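Local atomic coordinates of SAP-like pentraxin (Limulus polyphemus, PDB entry 3FLP), a protein that probably works as a calcium-dependent, sugar-binding lectin of the pentraxin family, with two calcium ions bound to each subunit of its doubly stacked heptameric rings. Residues H21-Q26 and T139-Q144; T47-S52 and E155-S160; N57-F62 and E145-G150; S164-W169 and I194-D199. One frame throughout, in Å; residues are numbered along the deposited sequence.

In the fold
Contacts 1, 2 and 3 gather on one antiparallel sheet of the pentraxin fold, in which strand 139-142 lies between strands 21-24 and 48-55, and 60-68 follows 48-55. Contact 4 belongs to the other sheet, where 161-169 pairs with 194-195. Phe-24 joins the two by packing on Leu-166 and Ile-194. Centres of contacts 1, 2 and 3 lie about 11 to 13 Å apart, whereas contact 4 is about 20 Å from contact 3. Along the chain, contact 3 is nested inside the loop closed by contact 2, contact 1 crosses both, and contact 4 comes later. Contacts 2 and 3 share one calcium ion, bound by Glu-157, Glu-145 and Asp-147 and away from contact 4.

Contact 1 (H21-Q26 and T139-Q144); sequences HLRFMQ and TVVIGQ
Phe-24 lies beside Val-140, both side chains pointing the same way, and its CE1 comes to 3.7 Å from CG1 of Ile-142, which sits at the edge of the ring. This is the inward face of an antiparallel strand pair in the pentraxin beta sandwich. Leu-22 shares that face, its CB 4.0 Å from CB of Ile-142, and Leu-163 and Leu-166 of the opposing sheet close over the isoleucine. The backbones join through Leu-22 and Ile-142, a hydrogen-bonded pair: Ile-142 N gives to Leu-22 O at 2.9 Å, and Leu-22 N gives back to Ile-142 O on a lone pair. On the other face, Arg-23 holds CG anti to its backbone N (chi1 -174°), which lays the start of its chain against Thr-139, CG to CG2 3.9 Å. His-21 CB touches Gln-144 CG at 3.6 Å, while the glutamine NE2 reaches Pro-20 O and Thr-14 OG1. Where the strands part, one water donates to Phe-24 O at 2.7 Å and to Gln-26 O, and accepts from Val-140 N.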
loop_
_atom_site.group_PDB
_atom_site.type_symbol
_atom_site.label_atom_id
_atom_site.label_comp_id
_atom_site.label_asym_id
_atom_site.label_seq_id
_atom_site.Cartn_x
_atom_site.Cartn_y
_atom_site.Cartn_z
ATOM N N HIS A 21 -7.010 3.866 49.943
ATOM C CA HIS A 21 -7.712 4.837 49.112
ATOM C C HIS A 21 -6.791 5.578 48.157
ATOM O O HIS A 21 -5.570 5.481 48.229
ATOM C CB HIS A 21 -8.406 5.892 49.986
ATOM C CG HIS A 21 -7.458 6.862 50.628
ATOM N ND1 HIS A 21 -6.655 6.527 51.699
ATOM C CD2 HIS A 21 -7.173 8.156 50.339
ATOM C CE1 HIS A 21 -5.921 7.571 52.044
ATOM N NE2 HIS A 21 -6.218 8.573 51.235
ATOM N N LEU A 22 -7.413 6.339 47.267
ATOM C CA LEU A 22 -6.705 7.170 46.309
ATOM C C LEU A 22 -7.265 8.572 46.523
ATOM O O LEU A 22 -8.438 8.726 46.867
ATOM C CB LEU A 22 -7.011 6.751 44.868
ATOM C CG LEU A 22 -6.853 5.299 44.420
ATOM C CD1 LEU A 22 -7.058 5.225 42.901
ATOM C CD2 LEU A 22 -5.478 4.789 44.788
ATOM N N ARG A 23 -6.430 9.586 46.335
ATOM C CA ARG A 23 -6.878 10.967 46.455
ATOM C C ARG A 23 -6.243 11.713 45.294
ATOM O O ARG A 23 -5.015 11.757 45.171
ATOM C CB ARG A 23 -6.431 11.601 47.778
ATOM C CG ARG A 23 -7.016 13.008 47.988
ATOM C CD ARG A 23 -6.515 13.673 49.274
ATOM N NE ARG A 23 -5.142 14.153 49.136
ATOM C CZ ARG A 23 -4.112 13.708 49.847
ATOM N NH1 ARG A 23 -4.286 12.764 50.760
ATOM N NH2 ARG A 23 -2.901 14.201 49.639
ATOM N N PHE A 24 -7.067 12.287 44.428
ATOM C CA PHE A 24 -6.521 13.012 43.295
ATOM C C PHE A 24 -5.874 14.311 43.737
ATOM O O PHE A 24 -6.419 15.046 44.562
ATOM C CB PHE A 24 -7.599 13.245 42.244
ATOM C CG PHE A 24 -7.944 12.005 41.476
ATOM C CD1 PHE A 24 -8.780 11.041 42.028
ATOM C CD2 PHE A 24 -7.374 11.766 40.229
ATOM C CE1 PHE A 24 -9.046 9.846 41.348
ATOM C CE2 PHE A 24 -7.632 10.570 39.537
ATOM C CZ PHE A 24 -8.471 9.610 40.103
ATOM N N MET A 25 -4.689 14.567 43.193
ATOM C CA MET A 25 -3.908 15.749 43.529
ATOM C C MET A 25 -4.555 17.073 43.140
ATOM O O MET A 25 -4.415 18.053 43.854
ATOM C CB MET A 25 -2.521 15.650 42.890
ATOM C CG MET A 25 -1.683 14.477 43.391
ATOM S SD MET A 25 -1.296 14.628 45.154
ATOM C CE MET A 25 -0.050 15.907 45.102
ATOM N N GLN A 26 -5.260 17.099 42.013
ATOM C CA GLN A 26 -5.897 18.322 41.551
ATOM C C GLN A 26 -7.387 18.335 41.876
ATOM O O GLN A 26 -8.095 17.353 41.642
ATOM C CB GLN A 26 -5.676 18.472 40.036
ATOM C CG GLN A 26 -6.213 19.759 39.426
ATOM C CD GLN A 26 -5.797 19.934 37.969
ATOM O OE1 GLN A 26 -5.596 18.957 37.251
ATOM N NE2 GLN A 26 -5.684 21.181 37.524
ATOM N N THR A 139 -12.405 17.944 46.176
ATOM C CA THR A 139 -11.349 16.948 46.320
ATOM C C THR A 139 -11.962 15.570 46.105
ATOM O O THR A 139 -12.963 15.227 46.737
ATOM C CB THR A 139 -10.719 16.985 47.745
ATOM O OG1 THR A 139 -10.028 18.224 47.936
ATOM C CG2 THR A 139 -9.735 15.847 47.934
ATOM N N VAL A 140 -11.358 14.777 45.223
ATOM C CA VAL A 140 -11.866 13.437 44.938
ATOM C C VAL A 140 -11.077 12.317 45.617
ATOM O O VAL A 140 -9.848 12.240 45.501
ATOM C CB VAL A 140 -11.871 13.135 43.413
ATOM C CG1 VAL A 140 -12.305 11.689 43.166
ATOM C CG2 VAL A 140 -12.808 14.090 42.689
ATOM N N VAL A 141 -11.798 11.453 46.327
ATOM C CA VAL A 141 -11.198 10.299 46.989
ATOM C C VAL A 141 -11.900 9.059 46.450
ATOM O O VAL A 141 -13.119 9.068 46.256
ATOM C CB VAL A 141 -11.390 10.333 48.526
ATOM C CG1 VAL A 141 -11.181 8.946 49.100
ATOM C CG2 VAL A 141 -10.390 11.294 49.162
ATOM N N ILE A 142 -11.134 8.001 46.199
ATOM C CA ILE A 142 -11.696 6.754 45.691
ATOM C C ILE A 142 -11.561 5.644 46.733
ATOM O O ILE A 142 -10.493 5.458 47.316
ATOM C CB ILE A 142 -10.972 6.287 44.403
ATOM C CG1 ILE A 142 -11.016 7.385 43.334
ATOM C CG2 ILE A 142 -11.624 5.016 43.869
ATOM C CD1 ILE A 142 -12.398 7.732 42.846
ATOM N N GLY A 143 -12.650 4.917 46.969
ATOM C CA GLY A 143 -12.601 3.809 47.909
ATOM C C GLY A 143 -13.020 4.097 49.337
ATOM O O GLY A 143 -13.222 3.165 50.123
ATOM N N GLN A 144 -13.135 5.376 49.685
ATOM C CA GLN A 144 -13.549 5.769 51.027
ATOM C C GLN A 144 -14.518 6.948 50.912
ATOM O O GLN A 144 -14.545 7.637 49.895
ATOM C CB GLN A 144 -12.338 6.192 51.883
ATOM C CG GLN A 144 -11.240 5.145 52.099
ATOM C CD GLN A 144 -11.698 3.928 52.909
ATOM O OE1 GLN A 144 -12.639 4.003 53.699
ATOM N NE2 GLN A 144 -11.017 2.812 52.725
HETATM O O HOH W 1 -8.893 15.897 43.971
#

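Contact 2 (T47-S52 and E155-S160); sequences TGYIFS and EQESWS. With CA (calcium ion), chain P.
With chi1 at -174°, Trp-159 turns one face of its indole to Ile-50, whose CG1, anti to the carbonyl carbon (chi1 -58°), rests on it. Ile-50 CG1 sits 3.8 Å from the centroid of the five-membered ring of Trp-159, almost on its normal, a CH-pi contact. Gly-48 CA meets the edge of the same indole, and Trp-159 CB approaches Tyr-49 O at 3.4 Å. Here the loop leading into strand 161-169 is laid against strand 48-55 of the pentraxin sandwich, with Ile-40 of the other sheet also touching both Ile-50 and Trp-159. Tyr-49 N donates a hydrogen bond to Glu-157 O at 3.0 Å, arriving from above the carbonyl plane, and that oxygen also lies at the edge of the tyrosine ring, 3.2 Å from CD1. Glu-157 CB packs 3.7 Å from Tyr-49 CD1, and beyond it the extended chain carries OE1 to a calcium ion at 2.4 Å. Glu-157 OE2 accepts a hydrogen bond at 2.6 Å from a water that binds the same calcium ion.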
loop_
_atom_site.group_PDB
_atom_site.type_symbol
_atom_site.label_atom_id
_atom_site.label_comp_id
_atom_site.label_asym_id
_atom_site.label_seq_id
_atom_site.Cartn_x
_atom_site.Cartn_y
_atom_site.Cartn_z
ATOM N N THR A 47 -23.091 -2.113 51.213
ATOM C CA THR A 47 -22.850 -0.784 50.676
ATOM C C THR A 47 -21.422 -0.281 50.831
ATOM O O THR A 47 -20.808 -0.417 51.886
ATOM C CB THR A 47 -23.788 0.227 51.339
ATOM O OG1 THR A 47 -25.131 -0.263 51.256
ATOM C CG2 THR A 47 -23.697 1.581 50.640
ATOM N N GLY A 48 -20.907 0.303 49.758
ATOM C CA GLY A 48 -19.571 0.860 49.771
ATOM C C GLY A 48 -19.571 2.082 48.872
ATOM O O GLY A 48 -20.273 2.100 47.862
ATOM N N TYR A 49 -18.809 3.109 49.235
ATOM C CA TYR A 49 -18.741 4.319 48.417
ATOM C C TYR A 49 -17.491 4.281 47.557
ATOM O O TYR A 49 -16.381 4.099 48.061
ATOM C CB TYR A 49 -18.753 5.568 49.305
ATOM C CG TYR A 49 -20.077 5.732 49.998
ATOM C CD1 TYR A 49 -20.405 4.952 51.105
ATOM C CD2 TYR A 49 -21.049 6.591 49.481
ATOM C CE1 TYR A 49 -21.672 5.015 51.680
ATOM C CE2 TYR A 49 -22.320 6.663 50.044
ATOM C CZ TYR A 49 -22.624 5.870 51.142
ATOM O OH TYR A 49 -23.881 5.925 51.689
ATOM N N ILE A 50 -17.682 4.457 46.254
ATOM C CA ILE A 50 -16.586 4.399 45.296
ATOM C C ILE A 50 -15.942 5.746 45.000
ATOM O O ILE A 50 -14.746 5.934 45.219
ATOM C CB ILE A 50 -17.081 3.771 43.971
ATOM C CG1 ILE A 50 -17.640 2.375 44.257
ATOM C CG2 ILE A 50 -15.945 3.689 42.959
ATOM C CD1 ILE A 50 -18.330 1.735 43.078
ATOM N N PHE A 51 -16.743 6.674 44.489
ATOM C CA PHE A 51 -16.281 8.014 44.131
ATOM C C PHE A 51 -16.849 9.032 45.125
ATOM O O PHE A 51 -18.059 9.200 45.234
ATOM C CB PHE A 51 -16.738 8.313 42.694
ATOM C CG PHE A 51 -16.269 9.633 42.143
ATOM C CD1 PHE A 51 -16.935 10.817 42.457
ATOM C CD2 PHE A 51 -15.194 9.686 41.261
ATOM C CE1 PHE A 51 -16.540 12.028 41.895
ATOM C CE2 PHE A 51 -14.790 10.897 40.691
ATOM C CZ PHE A 51 -15.463 12.068 41.008
ATOM N N SER A 52 -15.961 9.704 45.845
ATOM C CA SER A 52 -16.349 10.695 46.849
ATOM C C SER A 52 -15.729 12.061 46.560
ATOM O O SER A 52 -14.509 12.186 46.461
ATOM C CB SER A 52 -15.911 10.207 48.240
ATOM O OG SER A 52 -15.976 11.234 49.216
ATOM N N GLU A 155 -14.916 2.811 58.209
ATOM C CA GLU A 155 -14.845 1.464 57.655
ATOM C C GLU A 155 -16.149 0.907 57.095
ATOM O O GLU A 155 -16.129 0.189 56.097
ATOM C CB GLU A 155 -14.237 0.486 58.676
ATOM C CG GLU A 155 -14.880 0.481 60.057
ATOM C CD GLU A 155 -14.147 -0.430 61.054
ATOM O OE1 GLU A 155 -12.930 -0.226 61.287
ATOM O OE2 GLU A 155 -14.794 -1.349 61.611
ATOM N N GLN A 156 -17.279 1.242 57.708
ATOM C CA GLN A 156 -18.553 0.735 57.213
ATOM C C GLN A 156 -19.014 1.381 55.905
ATOM O O GLN A 156 -19.993 0.943 55.308
ATOM C CB GLN A 156 -19.636 0.870 58.284
ATOM C CG GLN A 156 -19.481 -0.137 59.424
ATOM C CD GLN A 156 -20.656 -0.121 60.393
ATOM O OE1 GLN A 156 -20.927 0.892 61.052
ATOM N NE2 GLN A 156 -21.365 -1.248 60.483
ATOM N N GLU A 157 -18.308 2.410 55.449
ATOM C CA GLU A 157 -18.671 3.071 54.199
ATOM C C GLU A 157 -17.598 2.887 53.121
ATOM O O GLU A 157 -17.709 3.434 52.020
ATOM C CB GLU A 157 -18.929 4.557 54.445
ATOM C CG GLU A 157 -20.076 4.811 55.423
ATOM C CD GLU A 157 -20.268 6.285 55.748
ATOM O OE1 GLU A 157 -19.267 6.960 56.047
ATOM O OE2 GLU A 157 -21.418 6.770 55.716
ATOM N N SER A 158 -16.568 2.103 53.433
ATOM C CA SER A 158 -15.493 1.862 52.478
ATOM C C SER A 158 -15.919 0.872 51.399
ATOM O O SER A 158 -16.888 0.126 51.564
ATOM C CB SER A 158 -14.252 1.323 53.195
ATOM O OG SER A 158 -14.452 -0.014 53.611
ATOM N N TRP A 159 -15.193 0.872 50.287
ATOM C CA TRP A 159 -15.488 -0.043 49.195
ATOM C C TRP A 159 -14.237 -0.853 48.898
ATOM O O TRP A 159 -13.179 -0.288 48.625
ATOM C CB TRP A 159 -15.894 0.720 47.937
ATOM C CG TRP A 159 -16.355 -0.183 46.832
ATOM C CD1 TRP A 159 -17.611 -0.695 46.661
ATOM C CD2 TRP A 159 -15.561 -0.706 45.759
ATOM N NE1 TRP A 159 -17.650 -1.501 45.552
ATOM C CE2 TRP A 159 -16.407 -1.527 44.976
ATOM C CE3 TRP A 159 -14.218 -0.560 45.380
ATOM C CZ2 TRP A 159 -15.954 -2.201 43.833
ATOM C CZ3 TRP A 159 -13.766 -1.230 44.239
ATOM C CH2 TRP A 159 -14.638 -2.041 43.481
ATOM N N SER A 160 -14.359 -2.173 48.956
ATOM C CA SER A 160 -13.230 -3.048 48.676
ATOM C C SER A 160 -13.462 -3.778 47.360
ATOM O O SER A 160 -14.587 -4.159 47.041
ATOM C CB SER A 160 -13.040 -4.053 49.814
ATOM O OG SER A 160 -12.638 -3.385 50.999
HETATM CA CA CA P . -18.695 9.199 56.580
HETATM O O HOH W 2 -18.293 -1.001 53.441
HETATM O O HOH W 3 -21.058 9.190 56.581
HETATM O O HOH W 4 -16.427 8.584 56.304
#

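Contact 3 (N57-F62 and E145-G150); sequences NQDNQF and EQDKIG. With CA (calcium ion), chain O; CA (calcium ion), chain P.
Asp-59 and Asp-147 bring their CA atoms to 5.3 Å where the corner before strand 60-68 faces the irregular loop 145-150. A calcium ion bridges the segments. Segment 57-62 gives Asp-59 OD2, 2.4 Å from the ion, and Asn-60 OD1, at 2.3 Å; chi1 of 62° tucks the Asp-59 carboxylate over its own backbone toward the metal. Loop 145-150 supplies both carboxylate oxygens of Glu-145, the backbone Gln-146 O and Asp-147 OD1; a water makes the seventh ligand. The amide of Asn-60 crosses the Glu-145 carboxylate at about a right angle, planes 81° apart, and its ND2 is held by Gln-79. Negative charge crowds here, and the metal presumably offsets it. A further water donates to Asp-59 O and to Glu-145 OE2, both at 2.7 Å. Gln-146 OE1 takes Gly-150 N on a lone pair, a tie within the loop. Glu-145 OE1 also binds a second calcium ion, which Asp-147 grips through both OD1 and OD2 and which Glu-154, Glu-157 and two waters complete: the paired calcium site characteristic of pentraxins.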
loop_
_atom_site.group_PDB
_atom_site.type_symbol
_atom_site.label_atom_id
_atom_site.label_comp_id
_atom_site.label_asym_id
_atom_site.label_seq_id
_atom_site.Cartn_x
_atom_site.Cartn_y
_atom_site.Cartn_z
ATOM N N ASN A 57 -16.947 23.328 52.597
ATOM C CA ASN A 57 -18.264 23.512 53.201
ATOM C C ASN A 57 -19.226 22.334 53.021
ATOM O O ASN A 57 -20.314 22.328 53.601
ATOM C CB ASN A 57 -18.923 24.736 52.573
ATOM C CG ASN A 57 -19.080 24.587 51.057
ATOM O OD1 ASN A 57 -18.090 24.429 50.330
ATOM N ND2 ASN A 57 -20.325 24.621 50.578
ATOM N N GLN A 58 -18.844 21.352 52.211
ATOM C CA GLN A 58 -19.728 20.220 51.940
ATOM C C GLN A 58 -18.948 18.948 51.635
ATOM O O GLN A 58 -18.485 18.751 50.512
ATOM C CB GLN A 58 -20.643 20.564 50.755
ATOM C CG GLN A 58 -21.599 19.456 50.315
ATOM C CD GLN A 58 -22.428 18.909 51.460
ATOM O OE1 GLN A 58 -22.008 17.990 52.157
ATOM N NE2 GLN A 58 -23.608 19.489 51.669
ATOM N N ASP A 59 -18.814 18.082 52.633
ATOM C CA ASP A 59 -18.075 16.842 52.448
ATOM C C ASP A 59 -18.801 15.845 51.543
ATOM O O ASP A 59 -18.197 14.884 51.060
ATOM C CB ASP A 59 -17.762 16.190 53.810
ATOM C CG ASP A 59 -19.013 15.795 54.595
ATOM O OD1 ASP A 59 -19.911 16.649 54.788
ATOM O OD2 ASP A 59 -19.089 14.625 55.039
ATOM N N ASN A 60 -20.086 16.091 51.302
ATOM C CA ASN A 60 -20.897 15.204 50.473
ATOM C C ASN A 60 -21.417 15.867 49.192
ATOM O O ASN A 60 -22.612 15.836 48.908
ATOM C CB ASN A 60 -22.068 14.668 51.309
ATOM C CG ASN A 60 -21.615 13.737 52.436
ATOM O OD1 ASN A 60 -20.442 13.738 52.829
ATOM N ND2 ASN A 60 -22.547 12.943 52.966
ATOM N N GLN A 61 -20.515 16.460 48.419
ATOM C CA GLN A 61 -20.899 17.123 47.175
ATOM C C GLN A 61 -21.417 16.137 46.128
ATOM O O GLN A 61 -22.444 16.370 45.491
ATOM C CB GLN A 61 -19.704 17.903 46.606
ATOM C CG GLN A 61 -19.470 19.250 47.273
ATOM C CD GLN A 61 -20.441 20.320 46.786
ATOM O OE1 GLN A 61 -21.442 20.023 46.126
ATOM N NE2 GLN A 61 -20.149 21.573 47.111
ATOM N N PHE A 62 -20.709 15.030 45.963
ATOM C CA PHE A 62 -21.093 14.025 44.980
ATOM C C PHE A 62 -20.499 12.692 45.419
ATOM O O PHE A 62 -19.287 12.577 45.582
ATOM C CB PHE A 62 -20.552 14.448 43.617
ATOM C CG PHE A 62 -21.041 13.614 42.484
ATOM C CD1 PHE A 62 -20.459 12.386 42.206
ATOM C CD2 PHE A 62 -22.078 14.065 41.677
ATOM C CE1 PHE A 62 -20.898 11.620 41.137
ATOM C CE2 PHE A 62 -22.521 13.307 40.609
ATOM C CZ PHE A 62 -21.929 12.083 40.341
ATOM N N GLU A 145 -15.307 7.171 51.960
ATOM C CA GLU A 145 -16.275 8.263 52.001
ATOM C C GLU A 145 -15.673 9.371 52.874
ATOM O O GLU A 145 -15.346 9.130 54.034
ATOM C CB GLU A 145 -17.580 7.738 52.618
ATOM C CG GLU A 145 -18.866 8.471 52.222
ATOM C CD GLU A 145 -19.034 9.814 52.909
ATOM O OE1 GLU A 145 -18.976 9.862 54.158
ATOM O OE2 GLU A 145 -19.233 10.822 52.196
ATOM N N GLN A 146 -15.511 10.571 52.322
ATOM C CA GLN A 146 -14.934 11.692 53.078
ATOM C C GLN A 146 -15.929 12.412 53.993
ATOM O O GLN A 146 -17.060 12.694 53.593
ATOM C CB GLN A 146 -14.361 12.753 52.130
ATOM C CG GLN A 146 -13.297 12.288 51.153
ATOM C CD GLN A 146 -12.990 13.346 50.097
ATOM O OE1 GLN A 146 -12.231 14.286 50.340
ATOM N NE2 GLN A 146 -13.602 13.204 48.920
ATOM N N ASP A 147 -15.496 12.702 55.219
ATOM C CA ASP A 147 -16.308 13.459 56.170
ATOM C C ASP A 147 -15.551 14.762 56.397
ATOM O O ASP A 147 -16.001 15.659 57.110
ATOM C CB ASP A 147 -16.497 12.701 57.484
ATOM C CG ASP A 147 -17.536 11.610 57.369
ATOM O OD1 ASP A 147 -18.428 11.742 56.504
ATOM O OD2 ASP A 147 -17.476 10.630 58.142
ATOM N N LYS A 148 -14.387 14.836 55.761
ATOM C CA LYS A 148 -13.514 16.002 55.790
ATOM C C LYS A 148 -12.660 15.862 54.533
ATOM O O LYS A 148 -12.518 14.757 53.995
ATOM C CB LYS A 148 -12.623 16.017 57.034
ATOM C CG LYS A 148 -11.723 14.808 57.150
ATOM C CD LYS A 148 -10.478 15.084 57.994
ATOM C CE LYS A 148 -10.819 15.473 59.417
ATOM N NZ LYS A 148 -9.579 15.562 60.238
ATOM N N ILE A 149 -12.105 16.967 54.048
ATOM C CA ILE A 149 -11.278 16.906 52.844
ATOM C C ILE A 149 -10.149 15.879 52.975
ATOM O O ILE A 149 -9.259 16.023 53.809
ATOM C CB ILE A 149 -10.643 18.271 52.525
ATOM C CG1 ILE A 149 -11.738 19.319 52.317
ATOM C CG2 ILE A 149 -9.751 18.150 51.293
ATOM C CD1 ILE A 149 -12.775 18.924 51.279
ATOM N N GLY A 150 -10.201 14.840 52.148
ATOM C CA GLY A 150 -9.175 13.812 52.162
ATOM C C GLY A 150 -9.110 12.943 53.405
ATOM O O GLY A 150 -8.113 12.256 53.623
HETATM CA CA CA O . -19.299 12.342 54.322
HETATM CA CA CA P . -18.695 9.199 56.580
HETATM O O HOH W 5 -18.152 12.300 50.261
HETATM O O HOH W 6 -21.244 11.457 55.292
HETATM O O HOH W 4 -16.427 8.584 56.304
HETATM O O HOH W 3 -21.058 9.190 56.581
#

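Contact 4 (S164-W169 and I194-D199); sequences SDLQVW and ISWMED
Ser-164 lays its carbonyl carbon against one face of the Trp-196 indole, toward the rim. Asp-165 follows, its backbone N 3.2 Å above the same face and 3.2 Å from CD1, while its OD2 forms salt bridges with Arg-188 and Arg-39. On the opposite face sits Met-197 SD, so the ring is sandwiched, and its NE1 is spent on Val-7 O. Leu-166 adds CB at 3.7 Å from Trp-196 CE3 and CD2 against Ile-194 CG2. Gln-167, bent at its second torsion (chi2 -64°), reaches across to Ser-195 and Trp-196, its amide at about a right angle to the indole. Its NE2 gives a straight bond to Asp-165 OD1 at 2.7 Å, in the amide plane, while OE1 takes Gly-191 N and only weakly Trp-196 N. One water ties Gln-167 NE2 to Ser-195 OG and Trp-196 O. Val-168 then pairs with Ile-194 in antiparallel fashion, Val-168 N to Ile-194 O at 2.9 Å. Val-168 CB meets Ile-194 CB at 3.7 Å on the face toward the sandwich core. The short strand 194-195 is thus fixed on both faces, by hydrocarbon packing on the Val-168 side and on the other by the buried Gln-167 amide, whose several hydrogen bonds should restrict its rotation.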
loop_
_atom_site.group_PDB
_atom_site.type_symbol
_atom_site.label_atom_id
_atom_site.label_comp_id
_atom_site.label_asym_id
_atom_site.label_seq_id
_atom_site.Cartn_x
_atom_site.Cartn_y
_atom_site.Cartn_z
ATOM N N SER A 164 -10.601 -0.014 37.756
ATOM C CA SER A 164 -9.765 0.422 36.648
ATOM C C SER A 164 -10.560 1.223 35.626
ATOM O O SER A 164 -11.791 1.257 35.663
ATOM C CB SER A 164 -9.085 -0.767 35.969
ATOM O OG SER A 164 -9.901 -1.315 34.965
ATOM N N ASP A 165 -9.835 1.905 34.744
ATOM C CA ASP A 165 -10.429 2.699 33.673
ATOM C C ASP A 165 -11.444 3.741 34.170
ATOM O O ASP A 165 -12.549 3.849 33.636
ATOM C CB ASP A 165 -11.090 1.755 32.662
ATOM C CG ASP A 165 -11.057 2.287 31.239
ATOM O OD1 ASP A 165 -10.704 3.469 31.027
ATOM O OD2 ASP A 165 -11.402 1.509 30.326
ATOM N N LEU A 166 -11.065 4.507 35.190
ATOM C CA LEU A 166 -11.939 5.551 35.729
ATOM C C LEU A 166 -11.908 6.750 34.784
ATOM O O LEU A 166 -10.850 7.331 34.540
ATOM C CB LEU A 166 -11.470 5.994 37.118
ATOM C CG LEU A 166 -12.123 7.262 37.692
ATOM C CD1 LEU A 166 -13.612 7.001 38.008
ATOM C CD2 LEU A 166 -11.367 7.685 38.951
ATOM N N GLN A 167 -13.070 7.114 34.255
ATOM C CA GLN A 167 -13.175 8.239 33.333
ATOM C C GLN A 167 -14.303 9.161 33.801
ATOM O O GLN A 167 -15.428 8.712 34.024
ATOM C CB GLN A 167 -13.472 7.728 31.923
ATOM C CG GLN A 167 -12.525 6.634 31.418
ATOM C CD GLN A 167 -11.081 7.095 31.272
ATOM O OE1 GLN A 167 -10.790 8.293 31.249
ATOM N NE2 GLN A 167 -10.171 6.140 31.156
ATOM N N VAL A 168 -13.994 10.448 33.935
ATOM C CA VAL A 168 -14.957 11.444 34.400
ATOM C C VAL A 168 -15.076 12.637 33.447
ATOM O O VAL A 168 -14.070 13.227 33.056
ATOM C CB VAL A 168 -14.549 11.983 35.803
ATOM C CG1 VAL A 168 -15.592 12.986 36.316
ATOM C CG2 VAL A 168 -14.391 10.807 36.792
ATOM N N TRP A 169 -16.314 12.981 33.090
ATOM C CA TRP A 169 -16.627 14.099 32.199
ATOM C C TRP A 169 -17.511 15.089 32.958
ATOM O O TRP A 169 -18.285 14.686 33.828
ATOM C CB TRP A 169 -17.427 13.618 30.981
ATOM C CG TRP A 169 -16.683 12.794 29.980
ATOM C CD1 TRP A 169 -16.049 13.242 28.857
ATOM C CD2 TRP A 169 -16.551 11.369 29.973
ATOM N NE1 TRP A 169 -15.536 12.180 28.144
ATOM C CE2 TRP A 169 -15.831 11.019 28.807
ATOM C CE3 TRP A 169 -16.974 10.350 30.839
ATOM C CZ2 TRP A 169 -15.525 9.692 28.483
ATOM C CZ3 TRP A 169 -16.670 9.029 30.518
ATOM C CH2 TRP A 169 -15.950 8.713 29.348
ATOM N N ILE A 194 -11.354 13.795 34.587
ATOM C CA ILE A 194 -10.397 12.816 35.091
ATOM C C ILE A 194 -10.222 11.730 34.037
ATOM O O ILE A 194 -11.199 11.143 33.573
ATOM C CB ILE A 194 -10.870 12.127 36.400
ATOM C CG1 ILE A 194 -10.785 13.101 37.576
ATOM C CG2 ILE A 194 -10.002 10.903 36.692
ATOM C CD1 ILE A 194 -11.224 12.486 38.900
ATOM N N SER A 195 -8.976 11.491 33.647
ATOM C CA SER A 195 -8.659 10.451 32.683
ATOM C C SER A 195 -7.746 9.485 33.432
ATOM O O SER A 195 -6.685 9.878 33.908
ATOM C CB SER A 195 -7.936 11.034 31.465
ATOM O OG SER A 195 -7.561 9.997 30.568
ATOM N N TRP A 196 -8.175 8.231 33.547
ATOM C CA TRP A 196 -7.423 7.218 34.272
ATOM C C TRP A 196 -5.927 7.193 33.959
ATOM O O TRP A 196 -5.524 7.067 32.807
ATOM C CB TRP A 196 -8.019 5.836 34.001
ATOM C CG TRP A 196 -7.497 4.757 34.918
ATOM C CD1 TRP A 196 -7.033 3.524 34.555
ATOM C CD2 TRP A 196 -7.479 4.784 36.351
ATOM N NE1 TRP A 196 -6.738 2.776 35.671
ATOM C CE2 TRP A 196 -7.005 3.524 36.787
ATOM C CE3 TRP A 196 -7.824 5.745 37.309
ATOM C CZ2 TRP A 196 -6.870 3.203 38.140
ATOM C CZ3 TRP A 196 -7.689 5.427 38.653
ATOM C CH2 TRP A 196 -7.217 4.164 39.056
ATOM N N MET A 197 -5.121 7.313 35.009
ATOM C CA MET A 197 -3.670 7.297 34.905
ATOM C C MET A 197 -3.060 8.511 34.188
ATOM O O MET A 197 -1.858 8.524 33.907
ATOM C CB MET A 197 -3.208 5.997 34.231
ATOM C CG MET A 197 -3.655 4.719 34.949
ATOM S SD MET A 197 -3.206 4.659 36.713
ATOM C CE MET A 197 -1.392 4.386 36.626
ATOM N N GLU A 198 -3.874 9.515 33.880
ATOM C CA GLU A 198 -3.361 10.729 33.244
ATOM C C GLU A 198 -3.525 11.906 34.210
ATOM O O GLU A 198 -3.040 13.003 33.955
ATOM C CB GLU A 198 -4.085 11.030 31.923
ATOM C CG GLU A 198 -3.894 9.954 30.848
ATOM C CD GLU A 198 -4.314 10.413 29.452
ATOM O OE1 GLU A 198 -5.365 11.080 29.321
ATOM O OE2 GLU A 198 -3.598 10.094 28.480
ATOM N N ASP A 199 -4.227 11.663 35.313
ATOM C CA ASP A 199 -4.435 12.667 36.347
ATOM C C ASP A 199 -3.879 12.075 37.641
ATOM O O ASP A 199 -4.359 11.058 38.137
ATOM C CB ASP A 199 -5.928 12.997 36.470
ATOM C CG ASP A 199 -6.427 13.868 35.315
ATOM O OD1 ASP A 199 -6.003 15.042 35.235
ATOM O OD2 ASP A 199 -7.228 13.381 34.486
HETATM O O HOH W 7 -7.141 7.162 30.586
#